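Hypothetical zinc-type alcohol dehydrogenase-like protein in PRE5-FET4 intergenic region (Saccharomyces cerevisiae, PDB 1PIW) reduces a broad range of aromatic and aliphatic aldehydes to primary alcohols with NADPH, as a zinc-dependent medium-chain alcohol dehydrogenase working as a homodimer. Local coordinates at residues 205-216 and 224-232; 164-173 and 191-202. All coordinates share one frame; numbering follows the deposited sequence.

Contact 1 of 2, residues 205-216 and 224-232; sequences ETYVISRSSRKR and ADHYIATLE. With NAP (NADP nicotinamide-adenine-dinucleotide phosphate), chain E.
Tyr227 has its CG turned away from the backbone N (chi1 -172°), which sets its ring against the start of helix 216-222. Arg216 CA sits over the centre of one ring face, and Val208 CG1 meets Tyr227 CE1 at 3.8 Å. The Tyr227 hydroxyl donates to Ser212 O (OH to O 3.1 Å), tilted out of the carbonyl plane. A phenylalanine here would probably leave Ser212 O without this donor and its turn less firmly held. The ring of Tyr207 takes His226 CB over one face, 4.0 Å from its centroid; the two rings make an offset edge-to-face pair, the His226 edge toward that face, planes at 76°. The parallel strands, joined by helix 216-222 in a beta-alpha-beta unit of the Rossmann fold, pair through Val208 N to His226 O, Ile228 N to Val208 O and Ser210 N to Ile228 O. Asp225 OD1 accepts from Thr206 N and forms a salt bridge with Lys200. At the C-terminal end of strand 205-210, Ser210 OG donates to O3X of the NADP 2'-phosphate (2.8 Å). Arg211 lies beside it, but too close in the model to judge its bonding; Lys215 NZ bonds weakly to O3X, O2B and ribose O3B. This cationic, hydroxyl-bearing pocket is consistent with the NADP(H) preference.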
loop_
_atom_site.group_PDB
_atom_site.type_symbol
_atom_site.label_atom_id
_atom_site.label_comp_id
_atom_site.label_asym_id
_atom_site.label_seq_id
_atom_site.Cartn_x
_atom_site.Cartn_y
_atom_site.Cartn_z
ATOM N N GLU A 205 -1.087 -5.770 -19.805
ATOM C CA GLU A 205 -1.134 -7.201 -20.048
ATOM C C GLU A 205 -1.898 -7.658 -18.812
ATOM O O GLU A 205 -1.408 -7.545 -17.685
ATOM C CB GLU A 205 0.277 -7.784 -20.063
ATOM C CG GLU A 205 0.368 -9.284 -20.301
ATOM C CD GLU A 205 1.810 -9.781 -20.384
ATOM O OE1 GLU A 205 2.016 -11.017 -20.453
ATOM O OE2 GLU A 205 2.742 -8.939 -20.387
ATOM N N THR A 206 -3.112 -8.151 -19.027
ATOM C CA THR A 206 -3.975 -8.562 -17.931
ATOM C C THR A 206 -4.021 -10.051 -17.624
ATOM O O THR A 206 -4.058 -10.887 -18.523
ATOM C CB THR A 206 -5.398 -8.095 -18.200
ATOM O OG1 THR A 206 -5.375 -6.732 -18.628
ATOM C CG2 THR A 206 -6.212 -8.189 -16.964
ATOM N N TYR A 207 -4.022 -10.369 -16.336
ATOM C CA TYR A 207 -4.095 -11.744 -15.874
ATOM C C TYR A 207 -5.391 -11.874 -15.082
ATOM O O TYR A 207 -5.641 -11.067 -14.190
ATOM C CB TYR A 207 -2.923 -12.050 -14.937
ATOM C CG TYR A 207 -1.612 -12.377 -15.616
ATOM C CD1 TYR A 207 -1.138 -11.607 -16.672
ATOM C CD2 TYR A 207 -0.821 -13.448 -15.177
ATOM C CE1 TYR A 207 0.092 -11.888 -17.275
ATOM C CE2 TYR A 207 0.409 -13.735 -15.772
ATOM C CZ TYR A 207 0.859 -12.950 -16.821
ATOM O OH TYR A 207 2.078 -13.201 -17.414
ATOM N N VAL A 208 -6.235 -12.852 -15.400
ATOM C CA VAL A 208 -7.454 -13.020 -14.615
ATOM C C VAL A 208 -7.075 -14.018 -13.545
ATOM O O VAL A 208 -6.436 -15.020 -13.834
ATOM C CB VAL A 208 -8.628 -13.551 -15.452
ATOM C CG1 VAL A 208 -9.732 -14.036 -14.548
ATOM C CG2 VAL A 208 -9.183 -12.434 -16.316
ATOM N N ILE A 209 -7.447 -13.740 -12.304
ATOM C CA ILE A 209 -7.086 -14.629 -11.216
ATOM C C ILE A 209 -8.304 -15.118 -10.459
ATOM O O ILE A 209 -8.796 -14.461 -9.536
ATOM C CB ILE A 209 -6.113 -13.921 -10.257
ATOM C CG1 ILE A 209 -4.878 -13.473 -11.046
ATOM C CG2 ILE A 209 -5.719 -14.853 -9.113
ATOM C CD1 ILE A 209 -3.928 -12.593 -10.271
ATOM N N SER A 210 -8.783 -16.293 -10.858
ATOM C CA SER A 210 -9.960 -16.892 -10.241
ATOM C C SER A 210 -9.560 -18.110 -9.430
ATOM O O SER A 210 -8.398 -18.502 -9.424
ATOM C CB SER A 210 -10.955 -17.288 -11.325
ATOM O OG SER A 210 -12.177 -17.682 -10.749
ATOM N N ARG A 211 -10.513 -18.714 -8.734
ATOM C CA ARG A 211 -10.187 -19.893 -7.950
ATOM C C ARG A 211 -10.526 -21.203 -8.664
ATOM O O ARG A 211 -9.724 -22.124 -8.663
ATOM C CB ARG A 211 -10.839 -19.811 -6.557
ATOM C CG ARG A 211 -12.210 -19.156 -6.489
ATOM C CD ARG A 211 -12.529 -18.754 -5.049
ATOM N NE ARG A 211 -13.968 -18.618 -4.818
ATOM C CZ ARG A 211 -14.770 -17.823 -5.520
ATOM N NH1 ARG A 211 -14.273 -17.084 -6.496
ATOM N NH2 ARG A 211 -16.071 -17.786 -5.266
ATOM N N SER A 212 -11.695 -21.291 -9.282
ATOM C CA SER A 212 -12.043 -22.508 -10.008
ATOM C C SER A 212 -11.562 -22.317 -11.448
ATOM O O SER A 212 -11.025 -21.266 -11.786
ATOM C CB SER A 212 -13.557 -22.748 -9.991
ATOM O OG SER A 212 -14.178 -22.299 -11.189
ATOM N N SER A 213 -11.762 -23.318 -12.295
ATOM C CA SER A 213 -11.330 -23.231 -13.684
ATOM C C SER A 213 -12.486 -22.912 -14.622
ATOM O O SER A 213 -12.286 -22.742 -15.826
ATOM C CB SER A 213 -10.690 -24.551 -14.114
ATOM O OG SER A 213 -9.374 -24.352 -14.587
ATOM N N ARG A 214 -13.691 -22.822 -14.068
ATOM C CA ARG A 214 -14.871 -22.552 -14.873
ATOM C C ARG A 214 -14.764 -21.350 -15.779
ATOM O O ARG A 214 -14.984 -21.449 -16.982
ATOM C CB ARG A 214 -16.111 -22.366 -13.994
ATOM C CG ARG A 214 -17.357 -21.919 -14.776
ATOM C CD ARG A 214 -17.544 -22.779 -16.034
ATOM N NE ARG A 214 -17.593 -24.215 -15.719
ATOM C CZ ARG A 214 -17.376 -25.208 -16.588
ATOM N NH1 ARG A 214 -17.080 -24.944 -17.859
ATOM N NH2 ARG A 214 -17.461 -26.472 -16.183
ATOM N N LYS A 215 -14.424 -20.209 -15.199
ATOM C CA LYS A 215 -14.351 -18.980 -15.959
ATOM C C LYS A 215 -13.175 -18.789 -16.926
ATOM O O LYS A 215 -13.039 -17.724 -17.536
ATOM C CB LYS A 215 -14.445 -17.814 -14.979
ATOM C CG LYS A 215 -15.809 -17.705 -14.307
ATOM C CD LYS A 215 -15.773 -16.796 -13.093
ATOM C CE LYS A 215 -17.140 -16.652 -12.442
ATOM N NZ LYS A 215 -17.075 -15.908 -11.147
ATOM N N ARG A 216 -12.351 -19.821 -17.093
ATOM C CA ARG A 216 -11.191 -19.751 -17.984
ATOM C C ARG A 216 -11.545 -19.389 -19.420
ATOM O O ARG A 216 -11.128 -18.354 -19.911
ATOM C CB ARG A 216 -10.437 -21.080 -17.967
ATOM C CG ARG A 216 -9.185 -21.121 -18.845
ATOM C CD ARG A 216 -8.631 -22.545 -18.951
ATOM N NE ARG A 216 -8.163 -23.044 -17.664
ATOM C CZ ARG A 216 -7.063 -22.608 -17.068
ATOM N NH1 ARG A 216 -6.332 -21.678 -17.656
ATOM N NH2 ARG A 216 -6.702 -23.087 -15.884
ATOM N N ALA A 224 -8.088 -11.674 -21.929
ATOM C CA ALA A 224 -7.112 -11.933 -20.889
ATOM C C ALA A 224 -5.849 -12.454 -21.559
ATOM O O ALA A 224 -5.930 -13.257 -22.486
ATOM C CB ALA A 224 -7.652 -12.962 -19.903
ATOM N N ASP A 225 -4.690 -11.981 -21.105
ATOM C CA ASP A 225 -3.404 -12.422 -21.648
ATOM C C ASP A 225 -3.006 -13.731 -20.996
ATOM O O ASP A 225 -2.088 -14.422 -21.438
ATOM C CB ASP A 225 -2.327 -11.378 -21.396
ATOM C CG ASP A 225 -2.629 -10.073 -22.080
ATOM O OD1 ASP A 225 -3.363 -9.248 -21.490
ATOM O OD2 ASP A 225 -2.151 -9.882 -23.218
ATOM N N HIS A 226 -3.694 -14.051 -19.914
ATOM C CA HIS A 226 -3.464 -15.291 -19.225
ATOM C C HIS A 226 -4.445 -15.474 -18.097
ATOM O O HIS A 226 -5.017 -14.500 -17.607
ATOM C CB HIS A 226 -2.053 -15.392 -18.694
ATOM C CG HIS A 226 -1.671 -16.798 -18.372
ATOM N ND1 HIS A 226 -1.120 -17.169 -17.163
ATOM C CD2 HIS A 226 -1.820 -17.937 -19.086
ATOM C CE1 HIS A 226 -0.947 -18.477 -17.145
ATOM N NE2 HIS A 226 -1.364 -18.967 -18.300
ATOM N N TYR A 227 -4.623 -16.732 -17.694
ATOM C CA TYR A 227 -5.574 -17.128 -16.659
ATOM C C TYR A 227 -4.933 -17.986 -15.584
ATOM O O TYR A 227 -4.052 -18.774 -15.873
ATOM C CB TYR A 227 -6.704 -17.920 -17.313
ATOM C CG TYR A 227 -7.883 -18.241 -16.420
ATOM C CD1 TYR A 227 -8.962 -17.358 -16.308
ATOM C CD2 TYR A 227 -7.943 -19.451 -15.725
ATOM C CE1 TYR A 227 -10.072 -17.677 -15.531
ATOM C CE2 TYR A 227 -9.051 -19.781 -14.945
ATOM C CZ TYR A 227 -10.111 -18.892 -14.852
ATOM O OH TYR A 227 -11.206 -19.219 -14.083
ATOM N N ILE A 228 -5.404 -17.849 -14.352
ATOM C CA ILE A 228 -4.882 -18.610 -13.225
ATOM C C ILE A 228 -6.044 -19.109 -12.383
ATOM O O ILE A 228 -7.027 -18.390 -12.189
ATOM C CB ILE A 228 -4.005 -17.735 -12.313
ATOM C CG1 ILE A 228 -2.805 -17.194 -13.086
ATOM C CG2 ILE A 228 -3.565 -18.526 -11.101
ATOM C CD1 ILE A 228 -2.011 -16.160 -12.311
ATOM N N ALA A 229 -5.934 -20.331 -11.871
ATOM C CA ALA A 229 -6.988 -20.897 -11.035
ATOM C C ALA A 229 -6.425 -21.358 -9.701
ATOM O O ALA A 229 -5.927 -22.476 -9.569
ATOM C CB ALA A 229 -7.668 -22.052 -11.742
ATOM N N THR A 230 -6.513 -20.463 -8.722
ATOM C CA THR A 230 -6.041 -20.683 -7.361
ATOM C C THR A 230 -6.117 -22.114 -6.862
ATOM O O THR A 230 -5.102 -22.689 -6.467
ATOM C CB THR A 230 -6.821 -19.792 -6.386
ATOM O OG1 THR A 230 -6.471 -18.426 -6.632
ATOM C CG2 THR A 230 -6.504 -20.152 -4.935
ATOM N N LEU A 231 -7.321 -22.680 -6.873
ATOM C CA LEU A 231 -7.523 -24.047 -6.396
ATOM C C LEU A 231 -6.644 -25.064 -7.110
ATOM O O LEU A 231 -6.403 -26.148 -6.587
ATOM C CB LEU A 231 -8.998 -24.455 -6.526
ATOM C CG LEU A 231 -9.998 -23.689 -5.649
ATOM C CD1 LEU A 231 -11.408 -24.121 -5.969
ATOM C CD2 LEU A 231 -9.702 -23.936 -4.193
ATOM N N GLU A 232 -6.143 -24.702 -8.285
ATOM C CA GLU A 232 -5.304 -25.602 -9.063
ATOM C C GLU A 232 -3.820 -25.285 -9.009
ATOM O O GLU A 232 -3.032 -25.933 -9.708
ATOM C CB GLU A 232 -5.749 -25.584 -10.523
ATOM C CG GLU A 232 -7.120 -26.172 -10.754
ATOM C CD GLU A 232 -7.557 -26.060 -12.191
ATOM O OE1 GLU A 232 -6.749 -26.397 -13.082
ATOM O OE2 GLU A 232 -8.708 -25.645 -12.431
HETATM P PA NAP E . -20.398 -10.116 -8.443
HETATM O O1A NAP E . -21.056 -10.076 -7.186
HETATM O O2A NAP E . -21.060 -10.234 -9.817
HETATM O O5B NAP E . -19.297 -11.273 -8.377
HETATM C C5B NAP E . -18.318 -11.247 -7.304
HETATM C C4B NAP E . -17.254 -12.213 -7.857
HETATM O O4B NAP E . -16.131 -12.293 -6.862
HETATM C C3B NAP E . -17.681 -13.699 -8.016
HETATM O O3B NAP E . -18.158 -13.883 -9.358
HETATM C C2B NAP E . -16.411 -14.458 -7.683
HETATM O O2B NAP E . -15.487 -14.556 -8.760
HETATM C C1B NAP E . -15.796 -13.638 -6.515
HETATM N N9A NAP E . -16.293 -14.159 -5.211
HETATM C C8A NAP E . -17.559 -14.299 -4.666
HETATM N N7A NAP E . -17.578 -14.829 -3.448
HETATM C C5A NAP E . -16.237 -15.055 -3.172
HETATM C C6A NAP E . -15.625 -15.609 -2.022
HETATM N N6A NAP E . -16.237 -16.051 -0.913
HETATM N N1A NAP E . -14.229 -15.717 -2.021
HETATM C C2A NAP E . -13.478 -15.288 -3.124
HETATM N N3A NAP E . -14.048 -14.740 -4.273
HETATM C C4A NAP E . -15.437 -14.641 -4.252
HETATM O O3 NAP E . -19.454 -8.873 -8.612
HETATM P PN NAP E . -19.499 -7.396 -8.105
HETATM O O1N NAP E . -20.857 -6.850 -8.187
HETATM O O2N NAP E . -18.455 -6.711 -8.879
HETATM O O5D NAP E . -19.103 -7.550 -6.599
HETATM C C5D NAP E . -19.439 -6.468 -5.725
HETATM C C4D NAP E . -18.369 -6.353 -4.699
HETATM O O4D NAP E . -17.666 -5.115 -4.965
HETATM C C3D NAP E . -18.952 -6.226 -3.270
HETATM O O3D NAP E . -18.173 -6.945 -2.295
HETATM C C2D NAP E . -18.980 -4.732 -3.048
HETATM O O2D NAP E . -18.925 -4.376 -1.690
HETATM C C1D NAP E . -17.791 -4.242 -3.793
HETATM P P2B NAP E . -14.617 -15.867 -9.069
HETATM O O1X NAP E . -13.410 -15.781 -8.155
HETATM O O2X NAP E . -15.562 -16.947 -8.700
HETATM O O3X NAP E . -14.234 -15.756 -10.510
#

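Contact 2 of 2, residues 164-173 and 191-202. With NAP (NADP nicotinamide-adenine-dinucleotide phosphate), chain E.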
loop_
_atom_site.group_PDB
_atom_site.type_symbol
_atom_site.label_atom_id
_atom_site.label_comp_id
_atom_site.label_asym_id
_atom_site.label_seq_id
_atom_site.Cartn_x
_atom_site.Cartn_y
_atom_site.Cartn_z
ATOM N N GLY A 164 -19.832 -0.436 -10.991
ATOM C CA GLY A 164 -18.967 -1.587 -11.066
ATOM C C GLY A 164 -17.745 -1.219 -11.877
ATOM O O GLY A 164 -16.613 -1.496 -11.468
ATOM N N GLY A 165 -17.974 -0.581 -13.026
ATOM C CA GLY A 165 -16.875 -0.184 -13.891
ATOM C C GLY A 165 -15.988 0.858 -13.236
ATOM O O GLY A 165 -14.799 0.631 -12.999
ATOM N N LEU A 166 -16.567 2.012 -12.931
ATOM C CA LEU A 166 -15.811 3.080 -12.308
ATOM C C LEU A 166 -15.006 2.576 -11.119
ATOM O O LEU A 166 -13.916 3.068 -10.854
ATOM C CB LEU A 166 -16.755 4.180 -11.849
ATOM C CG LEU A 166 -16.057 5.299 -11.099
ATOM C CD1 LEU A 166 -15.083 5.925 -12.041
ATOM C CD2 LEU A 166 -17.058 6.318 -10.594
ATOM N N THR A 167 -15.540 1.585 -10.414
ATOM C CA THR A 167 -14.868 1.041 -9.237
ATOM C C THR A 167 -13.510 0.372 -9.487
ATOM O O THR A 167 -12.649 0.381 -8.592
ATOM C CB THR A 167 -15.810 0.078 -8.472
ATOM O OG1 THR A 167 -16.709 0.843 -7.663
ATOM C CG2 THR A 167 -15.032 -0.851 -7.571
ATOM N N VAL A 168 -13.324 -0.197 -10.684
ATOM C CA VAL A 168 -12.050 -0.835 -11.065
ATOM C C VAL A 168 -11.239 0.189 -11.807
ATOM O O VAL A 168 -10.011 0.188 -11.762
ATOM C CB VAL A 168 -12.180 -1.957 -12.092
ATOM C CG1 VAL A 168 -11.261 -3.091 -11.711
ATOM C CG2 VAL A 168 -13.620 -2.379 -12.253
ATOM N N TYR A 169 -11.938 1.053 -12.525
ATOM C CA TYR A 169 -11.255 2.057 -13.303
ATOM C C TYR A 169 -10.443 3.003 -12.444
ATOM O O TYR A 169 -9.286 3.259 -12.739
ATOM C CB TYR A 169 -12.241 2.842 -14.167
ATOM C CG TYR A 169 -11.552 3.905 -14.984
ATOM C CD1 TYR A 169 -10.466 3.585 -15.801
ATOM C CD2 TYR A 169 -11.959 5.230 -14.919
ATOM C CE1 TYR A 169 -9.800 4.559 -16.531
ATOM C CE2 TYR A 169 -11.298 6.217 -15.644
ATOM C CZ TYR A 169 -10.218 5.875 -16.445
ATOM O OH TYR A 169 -9.558 6.855 -17.139
ATOM N N SER A 170 -11.040 3.505 -11.373
ATOM C CA SER A 170 -10.325 4.430 -10.511
ATOM C C SER A 170 -9.005 3.847 -9.994
ATOM O O SER A 170 -7.946 4.462 -10.147
ATOM C CB SER A 170 -11.203 4.861 -9.342
ATOM O OG SER A 170 -10.796 6.130 -8.881
ATOM N N PRO A 171 -9.040 2.657 -9.376
ATOM C CA PRO A 171 -7.767 2.109 -8.895
ATOM C C PRO A 171 -6.774 1.822 -10.025
ATOM O O PRO A 171 -5.565 2.042 -9.877
ATOM C CB PRO A 171 -8.190 0.845 -8.145
ATOM C CG PRO A 171 -9.449 0.449 -8.827
ATOM C CD PRO A 171 -10.156 1.768 -9.018
ATOM N N LEU A 172 -7.282 1.340 -11.156
ATOM C CA LEU A 172 -6.406 1.032 -12.282
ATOM C C LEU A 172 -5.620 2.259 -12.726
ATOM O O LEU A 172 -4.396 2.224 -12.735
ATOM C CB LEU A 172 -7.209 0.455 -13.448
ATOM C CG LEU A 172 -7.645 -1.002 -13.275
ATOM C CD1 LEU A 172 -8.406 -1.467 -14.513
ATOM C CD2 LEU A 172 -6.422 -1.859 -13.037
ATOM N N VAL A 173 -6.314 3.340 -13.079
ATOM C CA VAL A 173 -5.651 4.577 -13.496
ATOM C C VAL A 173 -4.691 5.033 -12.410
ATOM O O VAL A 173 -3.477 5.047 -12.578
ATOM C CB VAL A 173 -6.630 5.736 -13.691
ATOM C CG1 VAL A 173 -5.946 6.843 -14.406
ATOM C CG2 VAL A 173 -7.830 5.299 -14.453
ATOM N N ILE A 191 -17.689 -6.912 -11.536
ATOM C CA ILE A 191 -16.654 -5.893 -11.650
ATOM C C ILE A 191 -15.412 -6.442 -12.339
ATOM O O ILE A 191 -14.838 -5.796 -13.216
ATOM C CB ILE A 191 -16.279 -5.340 -10.260
ATOM C CG1 ILE A 191 -17.343 -4.358 -9.799
ATOM C CG2 ILE A 191 -14.943 -4.640 -10.301
ATOM C CD1 ILE A 191 -17.135 -3.891 -8.409
ATOM N N GLY A 192 -15.015 -7.643 -11.940
ATOM C CA GLY A 192 -13.843 -8.271 -12.515
ATOM C C GLY A 192 -13.758 -8.250 -14.030
ATOM O O GLY A 192 -12.722 -7.868 -14.592
ATOM N N SER A 193 -14.828 -8.667 -14.703
ATOM C CA SER A 193 -14.820 -8.681 -16.162
ATOM C C SER A 193 -14.630 -7.267 -16.705
ATOM O O SER A 193 -13.755 -7.021 -17.533
ATOM C CB SER A 193 -16.113 -9.287 -16.695
ATOM O OG SER A 193 -17.235 -8.602 -16.190
ATOM N N MET A 194 -15.444 -6.331 -16.237
ATOM C CA MET A 194 -15.310 -4.956 -16.688
ATOM C C MET A 194 -13.869 -4.543 -16.428
ATOM O O MET A 194 -13.242 -3.862 -17.242
ATOM C CB MET A 194 -16.271 -4.046 -15.913
ATOM C CG MET A 194 -17.727 -4.243 -16.271
ATOM S SD MET A 194 -18.832 -3.362 -15.174
ATOM C CE MET A 194 -18.859 -1.791 -15.939
ATOM N N GLY A 195 -13.350 -4.980 -15.285
ATOM C CA GLY A 195 -11.988 -4.660 -14.915
ATOM C C GLY A 195 -10.981 -5.356 -15.803
ATOM O O GLY A 195 -9.828 -4.947 -15.882
ATOM N N THR A 196 -11.404 -6.431 -16.453
ATOM C CA THR A 196 -10.511 -7.144 -17.349
ATOM C C THR A 196 -10.516 -6.396 -18.672
ATOM O O THR A 196 -9.463 -6.072 -19.216
ATOM C CB THR A 196 -10.960 -8.592 -17.558
ATOM O OG1 THR A 196 -10.797 -9.317 -16.332
ATOM C CG2 THR A 196 -10.124 -9.249 -18.626
ATOM N N LEU A 197 -11.711 -6.103 -19.170
ATOM C CA LEU A 197 -11.848 -5.368 -20.418
ATOM C C LEU A 197 -11.132 -4.045 -20.289
ATOM O O LEU A 197 -10.138 -3.798 -20.961
ATOM C CB LEU A 197 -13.315 -5.099 -20.733
ATOM C CG LEU A 197 -14.151 -6.360 -20.823
ATOM C CD1 LEU A 197 -15.547 -6.006 -21.284
ATOM C CD2 LEU A 197 -13.477 -7.344 -21.775
ATOM N N ILE A 198 -11.652 -3.200 -19.409
ATOM C CA ILE A 198 -11.083 -1.888 -19.175
ATOM C C ILE A 198 -9.570 -1.970 -19.006
ATOM O O ILE A 198 -8.841 -1.068 -19.418
ATOM C CB ILE A 198 -11.728 -1.243 -17.930
ATOM C CG1 ILE A 198 -13.241 -1.157 -18.128
ATOM C CG2 ILE A 198 -11.172 0.149 -17.706
ATOM C CD1 ILE A 198 -13.960 -0.455 -17.008
ATOM N N SER A 199 -9.098 -3.061 -18.415
ATOM C CA SER A 199 -7.670 -3.241 -18.201
ATOM C C SER A 199 -6.966 -3.199 -19.545
ATOM O O SER A 199 -6.040 -2.412 -19.772
ATOM C CB SER A 199 -7.408 -4.585 -17.538
ATOM O OG SER A 199 -6.026 -4.749 -17.299
ATOM N N LYS A 200 -7.427 -4.064 -20.436
ATOM C CA LYS A 200 -6.891 -4.169 -21.781
ATOM C C LYS A 200 -7.013 -2.848 -22.544
ATOM O O LYS A 200 -6.042 -2.373 -23.118
ATOM C CB LYS A 200 -7.623 -5.292 -22.512
ATOM C CG LYS A 200 -7.484 -6.631 -21.805
ATOM C CD LYS A 200 -6.029 -7.069 -21.720
ATOM C CE LYS A 200 -5.463 -7.329 -23.112
ATOM N NZ LYS A 200 -3.967 -7.365 -23.156
ATOM N N ALA A 201 -8.206 -2.262 -22.535
ATOM C CA ALA A 201 -8.465 -0.991 -23.210
ATOM C C ALA A 201 -7.410 0.040 -22.853
ATOM O O ALA A 201 -7.091 0.906 -23.656
ATOM C CB ALA A 201 -9.849 -0.457 -22.825
ATOM N N MET A 202 -6.880 -0.045 -21.640
ATOM C CA MET A 202 -5.865 0.899 -21.209
ATOM C C MET A 202 -4.497 0.504 -21.729
ATOM O O MET A 202 -3.584 1.328 -21.766
ATOM C CB MET A 202 -5.869 1.014 -19.688
ATOM C CG MET A 202 -6.974 1.929 -19.203
ATOM S SD MET A 202 -7.349 1.801 -17.459
ATOM C CE MET A 202 -5.937 2.557 -16.718
HETATM P PA NAP E . -20.398 -10.116 -8.443
HETATM O O1A NAP E . -21.056 -10.076 -7.186
HETATM O O2A NAP E . -21.060 -10.234 -9.817
HETATM O O5B NAP E . -19.297 -11.273 -8.377
HETATM C C5B NAP E . -18.318 -11.247 -7.304
HETATM C C4B NAP E . -17.254 -12.213 -7.857
HETATM O O4B NAP E . -16.131 -12.293 -6.862
HETATM C C3B NAP E . -17.681 -13.699 -8.016
HETATM O O3B NAP E . -18.158 -13.883 -9.358
HETATM C C2B NAP E . -16.411 -14.458 -7.683
HETATM O O2B NAP E . -15.487 -14.556 -8.760
HETATM C C1B NAP E . -15.796 -13.638 -6.515
HETATM N N9A NAP E . -16.293 -14.159 -5.211
HETATM C C8A NAP E . -17.559 -14.299 -4.666
HETATM N N7A NAP E . -17.578 -14.829 -3.448
HETATM C C5A NAP E . -16.237 -15.055 -3.172
HETATM C C6A NAP E . -15.625 -15.609 -2.022
HETATM N N6A NAP E . -16.237 -16.051 -0.913
HETATM N N1A NAP E . -14.229 -15.717 -2.021
HETATM C C2A NAP E . -13.478 -15.288 -3.124
HETATM N N3A NAP E . -14.048 -14.740 -4.273
HETATM C C4A NAP E . -15.437 -14.641 -4.252
HETATM O O3 NAP E . -19.454 -8.873 -8.612
HETATM P PN NAP E . -19.499 -7.396 -8.105
HETATM O O1N NAP E . -20.857 -6.850 -8.187
HETATM O O2N NAP E . -18.455 -6.711 -8.879
HETATM O O5D NAP E . -19.103 -7.550 -6.599
HETATM C C5D NAP E . -19.439 -6.468 -5.725
HETATM C C4D NAP E . -18.369 -6.353 -4.699
HETATM O O4D NAP E . -17.666 -5.115 -4.965
HETATM C C3D NAP E . -18.952 -6.226 -3.270
HETATM O O3D NAP E . -18.173 -6.945 -2.295
HETATM C C2D NAP E . -18.980 -4.732 -3.048
HETATM O O2D NAP E . -18.925 -4.376 -1.690
HETATM C C1D NAP E . -17.791 -4.242 -3.793
HETATM P P2B NAP E . -14.617 -15.867 -9.069
HETATM O O1X NAP E . -13.410 -15.781 -8.155
HETATM O O2X NAP E . -15.562 -16.947 -8.700
HETATM O O3X NAP E . -14.234 -15.756 -10.510
#
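The Tyr169 ring receives Met202 SD at its edge, in the ring plane, in a Met-aromatic contact with SD 3.8 Å from Tyr169 CE1. Ile198 CG2 approaches obliquely, 4.0 Å from Tyr169 CD1. Val173 lies over one face, but too close in the model to rely on. The Tyr169 hydroxyl turns to Gln309. Met202 bends at its last torsion (chi3 72°), which carries CE back to the helix of Tyr169, 3.7 Å from Val173 N. The two helices cross at -51° with segment axes 8.4 Å apart. Helix 190-202 is the first helix of the Rossmann fold, and Gly192 near its start is probably the last glycine of a GxGxxG motif. Glycines let the backbones come close. Val168 CG1 rests on Gly195 CA at 3.6 Å; Gly195 has no beta carbon, which probably makes room for it. Met194 CE likewise lies against Gly165 CA. Val168 and Ile191 run antiparallel, alongside one another, and meet through their CG2 methyls. Leu172 CD1 reaches Gly195 O, while its side chain also touches strand 244-249. At the cofactor end, Ile191 N faces O2N of the NADP diphosphate, but that oxygen is modelled too close to the Ile191 side chain, so the bond is doubtful. Ile191 CD1 packs on Thr167 CG2 at 3.8 Å.

Contact 2 is buried, its centre about 10 Å from the centre of the chain. Contact 1, its centre about 22 Å from that of the chain, is partly buried and joins the edge strand 226-229 to its neighbour 205-210. Their chemistry follows their place. Apolar side chains and glycines join the helices of contact 2, while contact 1 adds backbone pairing and charged or hydroxyl groups. Helix 190-202 and strand 205-210 are consecutive elements of the Rossmann fold. The contacts touch directly: Ser199 OG meets Thr206 OG1 in a probable hydrogen bond, and Thr196 packs on Val208. Both reach NADP, contact 2 at the diphosphate and contact 1 at the 2'-phosphate.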